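Local structure of 6-aminohexanoate-cyclic-dimer hydrolase (Arthrobacter sp., 3A2Q) at residues Leu27-Ala30 with Thr31-His34. The protein hydrolyses one amide bond of the cyclic dimer of 6-aminohexanoate, a by-product of nylon-6 manufacture, to give the linear dimer. The protein carries 1 engineered substitution. Sequence-based numbering, arbitrary orientation.
Sequences LLEA and TIAH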
# COMPACT_ATOMS: atom_id res chain seq x y z
N LEU A 27 18.06 -7.34 -18.68
CA LEU A 27 16.91 -6.78 -17.98
C LEU A 27 17.35 -6.09 -16.70
O LEU A 27 16.97 -4.94 -16.44
CB LEU A 27 15.90 -7.88 -17.66
CG LEU A 27 14.63 -7.46 -16.90
CD1 LEU A 27 13.87 -6.43 -17.71
CD2 LEU A 27 13.77 -8.68 -16.64
N LEU A 28 18.15 -6.78 -15.90
CA LEU A 28 18.63 -6.24 -14.63
C LEU A 28 19.48 -4.99 -14.83
O LEU A 28 19.26 -3.98 -14.16
CB LEU A 28 19.46 -7.29 -13.89
CG LEU A 28 19.40 -7.29 -12.35
CD1 LEU A 28 20.50 -8.19 -11.82
CD2 LEU A 28 19.56 -5.89 -11.80
N GLU A 29 20.46 -5.06 -15.73
CA GLU A 29 21.33 -3.92 -15.99
C GLU A 29 20.56 -2.77 -16.64
O GLU A 29 20.85 -1.60 -16.39
CB GLU A 29 22.50 -4.33 -16.87
CG GLU A 29 23.47 -5.30 -16.20
CD GLU A 29 23.96 -4.80 -14.86
OE1 GLU A 29 24.19 -3.58 -14.72
OE2 GLU A 29 24.13 -5.63 -13.94
N ALA A 30 19.59 -3.11 -17.48
CA ALA A 30 18.78 -2.09 -18.14
C ALA A 30 17.93 -1.41 -17.08
O ALA A 30 17.65 -0.21 -17.16
CB ALA A 30 17.89 -2.73 -19.20
N THR A 31 17.52 -2.18 -16.07
CA THR A 31 16.70 -1.66 -14.98
C THR A 31 17.54 -0.80 -14.04
O THR A 31 17.11 0.28 -13.62
CB THR A 31 16.04 -2.80 -14.19
OG1 THR A 31 15.21 -3.57 -15.07
CG2 THR A 31 15.20 -2.25 -13.05
N ILE A 32 18.74 -1.26 -13.71
CA ILE A 32 19.63 -0.52 -12.82
C ILE A 32 20.02 0.83 -13.45
O ILE A 32 20.06 1.85 -12.76
CB ILE A 32 20.92 -1.31 -12.50
CG1 ILE A 32 20.56 -2.60 -11.76
CG2 ILE A 32 21.86 -0.47 -11.66
CD1 ILE A 32 21.75 -3.48 -11.44
N ALA A 33 20.30 0.82 -14.74
CA ALA A 33 20.68 2.04 -15.45
C ALA A 33 19.54 3.04 -15.35
O ALA A 33 19.75 4.22 -15.05
CB ALA A 33 20.99 1.73 -16.91
N HIS A 34 18.32 2.56 -15.61
CA HIS A 34 17.13 3.40 -15.56
C HIS A 34 16.97 4.00 -14.17
O HIS A 34 16.67 5.18 -14.02
CB HIS A 34 15.90 2.57 -15.93
CG HIS A 34 14.62 3.35 -15.92
ND1 HIS A 34 14.42 4.44 -16.73
CD2 HIS A 34 13.49 3.19 -15.21
CE1 HIS A 34 13.21 4.92 -16.52
NE2 HIS A 34 12.62 4.18 -15.59
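Leu27 O takes two hydrogen bonds from Thr31, one residue gripping it with both its backbone and its side chain. The backbone donor, Thr31 N, lies 2.8 Å from Leu27 O in the i to i+4 pattern of an alpha-helix, here helix 24-42 of the amidase fold. The hydroxyl Thr31 OG1 sits closer still, 2.6 Å from Leu27 O, and lies above the carbonyl plane, 36° out of it. The two donors reach the oxygen from opposite faces of that plane. With chi1 at -60°, OG1 stands beside the Thr31 backbone N and is turned back down the helix onto the preceding turn. A valine in this place would probably leave Leu27 O with the backbone bond alone, its second donor gone. The Thr31 side chain also touches Leu6 and Leu115.

The ladder continues with Ile32 N to Leu28 O at 2.8 Å. The next two bonds are longer: Ala33 N lies 3.0 Å from Glu29 O, and His34 N lies 3.2 Å from Ala30 O. On the flank facing helix 50-59, the side chains of Leu28 and Ile32 pass at a slant, and Leu28 CD2 lies 3.3 Å from Ile32 CD1, inside the normal separation of two methyl groups. Leu28 chi1, at -147°, is well off a staggered value, consistent with strain in this packing; both side chains also touch Arg54 and Leu115. Glu29 runs alongside Ile32, and its OE2 forms a salt bridge with Arg54 NE, while His34 NE2 is hydrogen-bonded to Ala160 O. The bent Glu29 chain holds its carboxylate over the Ile32 tip, with OE1 and OE2 each 4.1 Å from Ile32 CD1.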